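PDB 5DU9: CDA peptide synthetase I from Streptomyces coelicolor, which is a multidomain nonribosomal peptide synthetase, represented here by a condensation domain with the two-lobed chloramphenicol acetyltransferase-like fold. Local coordinates for residues C18-Q23 / L130-P135; T60-S65 / I159-T164; R124-P129 / A238-V243; I385-G388 / L393-V396. The protein carries 1 engineered substitution. All blocks are in the same frame, centred on the assembly; numbering follows the deposited sequence.

Contact 1 (C18-Q23 / L130-P135); sequences CVWLAQ and LPLDRP. Engineered in segment 18-23: C18 (natural residue Glu). With UM2 ((2S)-2-amino-N-butyl-propanamide), chain E.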
# COMPACT_ATOMS: atom_id res chain seq x y z
N CYS A 18 -15.65 -1.36 -2.36
CA CYS A 18 -15.08 -2.65 -1.99
C CYS A 18 -14.81 -2.73 -0.49
O CYS A 18 -15.17 -3.70 0.18
CB CYS A 18 -13.80 -2.91 -2.78
SG CYS A 18 -12.92 -4.44 -2.36
N VAL A 19 -14.15 -1.70 0.04
CA VAL A 19 -13.85 -1.64 1.46
C VAL A 19 -15.14 -1.57 2.27
O VAL A 19 -15.27 -2.22 3.30
CB VAL A 19 -12.94 -0.44 1.79
CG1 VAL A 19 -12.77 -0.28 3.30
CG2 VAL A 19 -11.59 -0.62 1.13
N TRP A 20 -16.10 -0.78 1.80
CA TRP A 20 -17.36 -0.64 2.51
C TRP A 20 -18.05 -1.99 2.67
O TRP A 20 -18.47 -2.36 3.77
CB TRP A 20 -18.29 0.36 1.80
CG TRP A 20 -19.50 0.67 2.61
CD1 TRP A 20 -19.61 1.59 3.62
CD2 TRP A 20 -20.79 0.05 2.51
NE1 TRP A 20 -20.87 1.58 4.14
CE2 TRP A 20 -21.62 0.64 3.47
CE3 TRP A 20 -21.31 -0.95 1.69
CZ2 TRP A 20 -22.95 0.27 3.64
CZ3 TRP A 20 -22.64 -1.32 1.85
CH2 TRP A 20 -23.44 -0.71 2.82
N LEU A 21 -18.15 -2.74 1.57
CA LEU A 21 -18.79 -4.06 1.61
C LEU A 21 -18.04 -5.02 2.52
O LEU A 21 -18.64 -5.80 3.24
CB LEU A 21 -18.89 -4.66 0.21
CG LEU A 21 -19.93 -4.08 -0.75
CD1 LEU A 21 -19.87 -4.81 -2.08
CD2 LEU A 21 -21.33 -4.15 -0.17
N ALA A 22 -16.71 -4.96 2.47
CA ALA A 22 -15.89 -5.85 3.27
C ALA A 22 -16.03 -5.52 4.76
O ALA A 22 -16.03 -6.41 5.61
CB ALA A 22 -14.44 -5.76 2.85
N GLN A 23 -16.16 -4.24 5.07
CA GLN A 23 -16.31 -3.80 6.45
C GLN A 23 -17.60 -4.34 7.04
O GLN A 23 -17.66 -4.67 8.22
CB GLN A 23 -16.28 -2.28 6.55
CG GLN A 23 -16.21 -1.75 7.97
CD GLN A 23 -14.92 -2.14 8.67
OE1 GLN A 23 -13.86 -1.58 8.41
NE2 GLN A 23 -15.01 -3.13 9.56
N LEU A 130 -12.50 2.20 13.75
CA LEU A 130 -12.97 3.55 13.44
C LEU A 130 -14.33 3.48 12.75
O LEU A 130 -14.39 3.18 11.56
CB LEU A 130 -11.98 4.28 12.54
CG LEU A 130 -10.64 4.70 13.13
CD1 LEU A 130 -9.74 5.23 12.03
CD2 LEU A 130 -10.82 5.75 14.22
N PRO A 131 -15.41 3.76 13.49
CA PRO A 131 -16.75 3.75 12.88
C PRO A 131 -16.83 4.71 11.70
O PRO A 131 -16.38 5.85 11.80
CB PRO A 131 -17.66 4.21 14.02
CG PRO A 131 -16.92 3.87 15.26
CD PRO A 131 -15.47 4.06 14.93
N LEU A 132 -17.41 4.25 10.59
CA LEU A 132 -17.35 4.99 9.34
C LEU A 132 -18.26 6.22 9.31
O LEU A 132 -18.08 7.09 8.46
CB LEU A 132 -17.70 4.07 8.17
CG LEU A 132 -16.70 2.95 7.86
CD1 LEU A 132 -17.13 2.18 6.62
CD2 LEU A 132 -15.28 3.49 7.69
N ASP A 133 -19.21 6.31 10.24
CA ASP A 133 -20.13 7.44 10.27
C ASP A 133 -19.60 8.62 11.08
O ASP A 133 -20.29 9.63 11.24
CB ASP A 133 -21.49 7.01 10.83
CG ASP A 133 -21.43 6.67 12.31
OD1 ASP A 133 -20.38 6.22 12.78
OD2 ASP A 133 -22.46 6.85 12.99
N ARG A 134 -18.39 8.50 11.61
CA ARG A 134 -17.74 9.60 12.31
C ARG A 134 -16.65 10.19 11.42
O ARG A 134 -15.73 9.47 11.01
CB ARG A 134 -17.15 9.12 13.64
CG ARG A 134 -18.17 8.52 14.59
N PRO A 135 -16.73 11.49 11.11
CA PRO A 135 -15.77 12.04 10.14
C PRO A 135 -14.35 12.13 10.70
O PRO A 135 -14.16 12.28 11.90
CB PRO A 135 -16.33 13.43 9.84
CG PRO A 135 -17.10 13.80 11.05
CD PRO A 135 -17.68 12.52 11.58
CCH UM2 E . -11.18 -4.30 -2.82
CCI UM2 E . -10.52 -3.09 -2.19
CCJ UM2 E . -9.98 -3.36 -0.78
CCK UM2 E . -8.62 -4.06 -0.79
NCL UM2 E . -7.49 -3.15 -0.95
CCM UM2 E . -6.37 -3.29 -0.23
OCN UM2 E . -6.34 -3.82 0.87
CCO UM2 E . -5.10 -2.79 -0.86
CCP UM2 E . -4.48 -3.90 -1.71
NCQ UM2 E . -4.13 -2.41 0.19
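L132 meets the helix 14-24 through a single methyl, CD1, which comes within 3.9 Å of W20 CD1 and reaches the five-membered ring of the indole at a slant. The same methyl has a looser neighbour in the aliphatic part of Q23, where Q23 CG lies 4.3 Å from L132 CD1, and it thus touches two residues one helical turn apart. L132 is the second residue of a type I turn from P131 to R134. Its CG stands beside the backbone N (chi1 -67°) and CD1 continues the extended chain, which carries that methyl to the helix. The contact buries only 111 Å² and is wholly apolar; the amide of Q23 turns to H157 NE2, which bonds to Q23 OE1.

Away from this small apolar patch P131 and D133 of the turn are exposed, as is L21 on the helix. C18, an engineered residue, carries (2S)-2-amino-N-butyl-propanamide through a covalent bond of 1.8 Å from C18 SG to CCH, and V19 CG2 packs 3.7 Å from CCJ of the same group. H158 NE2 is hydrogen-bonded to this ligand. L132 is paired through its backbone with F67 of strand 65-69, W20 touches T69 of that strand, and V19 and L132 both rest on H157 of strand 149-157.

Contact 2 (T60-S65 / I159-T164); sequences TETLCS and IVIDGT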
# COMPACT_ATOMS: atom_id res chain seq x y z
N THR A 60 -7.88 18.52 2.77
CA THR A 60 -7.89 17.15 2.24
C THR A 60 -9.26 16.52 2.43
O THR A 60 -9.57 16.00 3.49
CB THR A 60 -6.83 16.28 2.95
OG1 THR A 60 -5.55 16.92 2.87
CG2 THR A 60 -6.74 14.90 2.30
N GLU A 61 -10.09 16.57 1.38
CA GLU A 61 -11.49 16.20 1.50
C GLU A 61 -11.69 14.80 2.08
O GLU A 61 -12.56 14.59 2.91
CB GLU A 61 -12.20 16.28 0.13
CG GLU A 61 -13.68 15.96 0.21
CD GLU A 61 -14.43 16.25 -1.08
OE1 GLU A 61 -13.82 16.77 -2.04
OE2 GLU A 61 -15.65 15.97 -1.13
N THR A 62 -10.87 13.84 1.66
CA THR A 62 -11.07 12.47 2.10
C THR A 62 -10.84 12.32 3.60
O THR A 62 -11.47 11.50 4.26
CB THR A 62 -10.16 11.49 1.33
OG1 THR A 62 -10.62 10.15 1.55
CG2 THR A 62 -8.70 11.61 1.76
N LEU A 63 -9.95 13.15 4.16
CA LEU A 63 -9.68 13.09 5.59
C LEU A 63 -10.71 13.87 6.40
O LEU A 63 -10.63 13.89 7.63
CB LEU A 63 -8.28 13.64 5.89
CG LEU A 63 -7.11 12.78 5.42
CD1 LEU A 63 -5.79 13.51 5.66
CD2 LEU A 63 -7.10 11.43 6.13
N CYS A 64 -11.67 14.49 5.71
CA CYS A 64 -12.78 15.20 6.36
C CYS A 64 -14.10 14.52 6.07
O CYS A 64 -15.16 15.13 6.23
CB CYS A 64 -12.85 16.65 5.88
SG CYS A 64 -11.45 17.66 6.32
N SER A 65 -14.05 13.27 5.63
CA SER A 65 -15.23 12.59 5.14
C SER A 65 -15.73 11.52 6.09
O SER A 65 -14.97 10.95 6.87
CB SER A 65 -14.95 11.97 3.77
OG SER A 65 -14.78 12.98 2.78
N ILE A 159 -10.59 2.98 3.77
CA ILE A 159 -11.62 3.54 2.90
C ILE A 159 -11.34 5.00 2.53
O ILE A 159 -11.90 5.49 1.55
CB ILE A 159 -13.04 3.43 3.54
CG1 ILE A 159 -14.11 3.51 2.45
CG2 ILE A 159 -13.26 4.50 4.61
CD1 ILE A 159 -15.50 3.09 2.91
N VAL A 160 -10.48 5.70 3.28
CA VAL A 160 -10.21 7.11 2.97
C VAL A 160 -8.82 7.36 2.38
O VAL A 160 -8.60 8.39 1.73
CB VAL A 160 -10.39 8.03 4.22
CG1 VAL A 160 -11.86 8.11 4.62
CG2 VAL A 160 -9.53 7.58 5.38
N ILE A 161 -7.88 6.45 2.60
CA ILE A 161 -6.48 6.67 2.21
C ILE A 161 -5.82 5.40 1.70
O ILE A 161 -5.80 4.38 2.39
CB ILE A 161 -5.65 7.23 3.40
CG1 ILE A 161 -6.06 8.68 3.72
CG2 ILE A 161 -4.14 7.16 3.13
CD1 ILE A 161 -5.69 9.71 2.66
N ASP A 162 -5.27 5.48 0.49
CA ASP A 162 -4.45 4.41 -0.07
C ASP A 162 -2.97 4.79 -0.03
O ASP A 162 -2.60 5.86 0.46
CB ASP A 162 -4.88 4.07 -1.51
CG ASP A 162 -4.94 5.28 -2.42
OD1 ASP A 162 -4.18 6.25 -2.21
OD2 ASP A 162 -5.74 5.25 -3.39
N GLY A 163 -2.11 3.91 -0.54
CA GLY A 163 -0.68 4.13 -0.47
C GLY A 163 -0.22 5.41 -1.13
O GLY A 163 0.58 6.16 -0.56
N THR A 164 -0.73 5.66 -2.33
CA THR A 164 -0.42 6.88 -3.07
C THR A 164 -0.78 8.11 -2.24
O THR A 164 -0.03 9.09 -2.22
CB THR A 164 -1.18 6.91 -4.41
OG1 THR A 164 -0.72 5.84 -5.24
CG2 THR A 164 -0.96 8.24 -5.15
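T62 OG1 donates a hydrogen bond of 2.7 Å to V160 O, lying in the plane of that carbonyl and on one of its lone pairs, with a C=O...OG1 angle of 117°. With its hydroxyl anti to the backbone N (chi1 -166°), T62 holds its methyl between the backbone N and the carbonyl carbon, where T62 CG2 packs 3.7 Å from I161 CD1, the two side chains crossing nearly at right angles. L63 adds the next apolar touch, its CD2 lying 3.8 Å from I161 CG1. V160 points at the 3-10 segment, with V160 CG1 3.4 Å from T62 O. All four residues are buried.

Behind this shell, the short 3-10 segment 61-63 is held by a doubly gripped carbonyl: S65 OG donates to E61 O at 2.7 Å from above its plane, while C64 N approaches at 2.9 Å from the opposite face. R77 reinforces the turn by a salt bridge to E61 and a hydrogen bond to S65 OG. Residues 159-163 complete the HHxxxDG signature of condensation domains, which begins at H157. D162 is the N-cap of helix 163-182 and pairs with R297 in a salt bridge, an arrangement consistent with a structural role for this aspartate. Around the contact, L63 packs on F169 and I161 on M166 of helix 163-182, V160 touches F67 of strand 65-69, and E61 and C64 touch Y79 of strand 75-79.

Contact 3 (R124-P129 / A238-V243); sequences RDRATP and ALAPTV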
# COMPACT_ATOMS: atom_id res chain seq x y z
N ARG A 124 -1.29 -1.02 18.64
CA ARG A 124 -2.50 -0.92 19.44
C ARG A 124 -3.49 0.07 18.82
O ARG A 124 -4.70 -0.13 18.89
CB ARG A 124 -2.15 -0.53 20.87
CG ARG A 124 -1.38 -1.62 21.61
CD ARG A 124 -0.82 -1.13 22.93
NE ARG A 124 -1.86 -0.91 23.93
CZ ARG A 124 -2.35 -1.86 24.73
NH1 ARG A 124 -1.90 -3.11 24.65
NH2 ARG A 124 -3.29 -1.56 25.61
N ASP A 125 -2.98 1.12 18.20
CA ASP A 125 -3.85 2.07 17.52
C ASP A 125 -4.51 1.41 16.32
O ASP A 125 -5.71 1.55 16.10
CB ASP A 125 -3.07 3.31 17.07
CG ASP A 125 -3.97 4.35 16.42
OD1 ASP A 125 -4.54 5.17 17.15
OD2 ASP A 125 -4.11 4.32 15.18
N ARG A 126 -3.71 0.67 15.55
CA ARG A 126 -4.19 0.00 14.35
C ARG A 126 -5.28 -1.02 14.67
O ARG A 126 -6.08 -1.37 13.80
CB ARG A 126 -3.01 -0.66 13.62
CG ARG A 126 -3.37 -1.83 12.70
CD ARG A 126 -2.20 -2.21 11.80
NE ARG A 126 -1.19 -3.04 12.46
CZ ARG A 126 -0.93 -4.32 12.18
NH1 ARG A 126 -1.60 -4.97 11.24
NH2 ARG A 126 0.01 -4.96 12.86
N ALA A 127 -5.30 -1.48 15.91
CA ALA A 127 -6.30 -2.46 16.36
C ALA A 127 -7.60 -1.79 16.81
O ALA A 127 -8.56 -2.47 17.18
CB ALA A 127 -5.72 -3.29 17.49
N THR A 128 -7.63 -0.46 16.77
CA THR A 128 -8.79 0.29 17.24
C THR A 128 -9.78 0.54 16.10
O THR A 128 -9.43 1.19 15.11
CB THR A 128 -8.36 1.65 17.84
OG1 THR A 128 -7.43 1.43 18.90
CG2 THR A 128 -9.57 2.41 18.38
N PRO A 129 -11.02 0.04 16.23
CA PRO A 129 -11.99 0.29 15.16
C PRO A 129 -12.32 1.77 14.99
O PRO A 129 -12.41 2.50 15.98
CB PRO A 129 -13.23 -0.49 15.60
CG PRO A 129 -12.75 -1.44 16.64
CD PRO A 129 -11.61 -0.77 17.31
N ALA A 238 -10.08 -12.37 5.05
CA ALA A 238 -9.08 -11.31 5.09
C ALA A 238 -8.98 -10.70 6.49
O ALA A 238 -9.97 -10.23 7.05
CB ALA A 238 -9.41 -10.23 4.07
N LEU A 239 -7.77 -10.72 7.04
CA LEU A 239 -7.52 -10.28 8.41
C LEU A 239 -6.35 -9.31 8.45
O LEU A 239 -5.46 -9.38 7.60
CB LEU A 239 -7.22 -11.47 9.32
CG LEU A 239 -8.31 -12.54 9.47
CD1 LEU A 239 -7.76 -13.73 10.24
CD2 LEU A 239 -9.54 -11.97 10.15
N ALA A 240 -6.33 -8.43 9.44
CA ALA A 240 -5.19 -7.56 9.65
C ALA A 240 -3.95 -8.43 9.84
O ALA A 240 -4.00 -9.42 10.57
CB ALA A 240 -5.39 -6.66 10.87
N PRO A 241 -2.86 -8.10 9.14
CA PRO A 241 -1.69 -8.99 9.16
C PRO A 241 -0.81 -8.86 10.39
O PRO A 241 -0.77 -7.81 11.05
CB PRO A 241 -0.91 -8.55 7.92
CG PRO A 241 -1.24 -7.10 7.77
CD PRO A 241 -2.69 -6.99 8.18
N THR A 242 -0.12 -9.95 10.70
CA THR A 242 1.09 -9.89 11.50
C THR A 242 2.18 -9.40 10.58
O THR A 242 2.34 -9.94 9.48
CB THR A 242 1.45 -11.26 12.09
OG1 THR A 242 0.38 -11.71 12.93
CG2 THR A 242 2.73 -11.17 12.91
N VAL A 243 2.92 -8.38 11.00
CA VAL A 243 3.90 -7.74 10.13
C VAL A 243 5.31 -7.95 10.66
O VAL A 243 5.60 -7.66 11.82
CB VAL A 243 3.61 -6.23 9.99
CG1 VAL A 243 4.60 -5.57 9.03
CG2 VAL A 243 2.18 -5.99 9.52
O HOH W 1 2.30 -7.10 13.55
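The backbone carbonyl of P241, immediately before strand 242-248, directs its oxygen at the guanidinium of R126, which reaches across from helix 114-126. R126 NH1 donates to P241 O at 3.0 Å, nearly straight (N-H...O angle 167°) and in the planes of both the carbonyl and the guanidinium. R126 NH2 adds a weak bond to the same oxygen at 3.5 Å. A water in the guanidinium plane accepts a weak bond from R126 NH2 and a firmer one of 2.9 Å from V243 N, and with the carbonyl at the edge of the group it probably limits rotation of the guanidinium.

Condensation domains are built of two lobes, and this arginine spans them: helix 114-126 belongs with the six-stranded sheet of the N-terminal lobe, whereas 242-248 is an outermost strand of the four-stranded sheet in the C-terminal one. The side chain leaves the helix extended and bends about its CG-CD bond (chi3 80°), which brings the guanidinium to the carbonyl. Apolar atoms line its approach: P241 CD is 3.8 Å and A240 CB 4.2 Å from R126 NH1, and V243 CG2 lies 4.1 Å from R126 NH2. On the helix side D123 offers R126 a long, weak ion pair. T242 is bonded through its backbone to G411, at the end of strand 404-411.

Contact 4 (I385-G388 / L393-V396); sequences ISSG and LNIV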
# COMPACT_ATOMS: atom_id res chain seq x y z
N ILE A 385 3.54 0.43 7.87
CA ILE A 385 3.18 -0.20 9.14
C ILE A 385 2.24 -1.36 8.87
O ILE A 385 2.44 -2.46 9.39
CB ILE A 385 2.53 0.81 10.12
CG1 ILE A 385 3.53 1.89 10.54
CG2 ILE A 385 1.98 0.10 11.35
CD1 ILE A 385 4.76 1.37 11.29
N SER A 386 1.22 -1.11 8.06
CA SER A 386 0.31 -2.15 7.61
C SER A 386 -0.39 -1.68 6.35
O SER A 386 -1.06 -0.65 6.36
CB SER A 386 -0.71 -2.50 8.70
OG SER A 386 -1.57 -3.53 8.26
N SER A 387 -0.23 -2.42 5.26
CA SER A 387 -0.74 -1.99 3.96
C SER A 387 -2.19 -2.40 3.71
O SER A 387 -2.84 -1.86 2.83
CB SER A 387 0.14 -2.52 2.83
OG SER A 387 -0.11 -3.89 2.55
N GLY A 388 -2.69 -3.35 4.50
CA GLY A 388 -4.06 -3.81 4.33
C GLY A 388 -4.23 -5.24 4.80
O GLY A 388 -3.25 -5.95 5.01
N LEU A 393 -0.74 -13.54 2.30
CA LEU A 393 0.52 -12.82 2.46
C LEU A 393 0.60 -11.58 1.57
O LEU A 393 0.29 -11.65 0.38
CB LEU A 393 1.70 -13.75 2.15
CG LEU A 393 3.11 -13.18 2.26
CD1 LEU A 393 3.48 -12.92 3.71
CD2 LEU A 393 4.11 -14.13 1.61
N ASN A 394 1.02 -10.46 2.15
CA ASN A 394 1.47 -9.31 1.37
C ASN A 394 2.97 -9.19 1.52
O ASN A 394 3.50 -9.35 2.62
CB ASN A 394 0.84 -7.98 1.83
CG ASN A 394 -0.66 -8.04 1.96
OD1 ASN A 394 -1.35 -8.62 1.12
ND2 ASN A 394 -1.19 -7.42 3.01
N ILE A 395 3.64 -8.89 0.41
CA ILE A 395 5.06 -8.58 0.42
C ILE A 395 5.20 -7.12 0.01
O ILE A 395 4.91 -6.77 -1.13
CB ILE A 395 5.85 -9.49 -0.53
CG1 ILE A 395 5.70 -10.95 -0.08
CG2 ILE A 395 7.31 -9.08 -0.56
CD1 ILE A 395 6.30 -11.96 -1.04
N VAL A 396 5.64 -6.29 0.94
CA VAL A 396 5.70 -4.85 0.73
C VAL A 396 7.15 -4.39 0.76
O VAL A 396 7.88 -4.70 1.70
CB VAL A 396 4.89 -4.10 1.81
CG1 VAL A 396 4.84 -2.61 1.51
CG2 VAL A 396 3.47 -4.68 1.90
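The connection from strand 379-384 to strand 393-398 passes from the sheet of one lobe to that of the other, and S387 and G388 in it fold back against N394 and V396. It starts from a classic beta bulge, in which I385 and S386 both face G35. The alpha carbons of S387 and V396, the nearest across the two segments, are 7.8 Å apart, and the side chains do the meeting. S387 OG lies 3.7 Å from V396 CG2, and the same methyl is 4.1 Å from S387 CB. S387 holds its hydroxyl between the backbone N and the carbonyl carbon (chi1 78°), which turns OG toward strand 393-398.

The amide of N394 supplies the polar half. N394 ND2 stands 3.7 Å from S387 OG, and gives G388 O a weak hydrogen bond of 3.2 Å with a strongly bent N-H...O angle of 120°. The stronger partner of both side chains is E410 of strand 404-411: its OE1 is hydrogen-bonded to S387 OG and to N394 ND2, so one carboxylate oxygen ties the loop to the strand. G388 adopts backbone angles at which a beta carbon would press on the carbonyl oxygen of S387, a conformation suited to glycine.

S387 also borders the pocket of (2S)-2-amino-N-butyl-propanamide. A crossover of this kind, carrying the chain between lobes beside the central channel, is characteristic of the condensation domain fold.

Contacts 1 and 2, with centres 12 Å apart, touch through I159: I159 CB lies 3.7 Å from V19 CG1, and I159 CG2 is 3.8 Å from L132 CD2. Contacts 3 and 4 form the other pair, 11 Å between centres, with R126 NH1 3.3 Å from S386 OG and P241 CD 3.4 Å from G388 O. (2S)-2-amino-N-butyl-propanamide runs from C18 in contact 1, where it is tethered, to S387 in contact 4; the nearest atoms of contacts 1 and 4 are about 9 Å apart. The ligand thus spans a separation that the segments themselves do not close. The side chain of I161 in contact 2 is about 10 Å from the ligand. The side chain of P241 in contact 3 is about 9 Å from the bound (2S)-2-amino-N-butyl-propanamide.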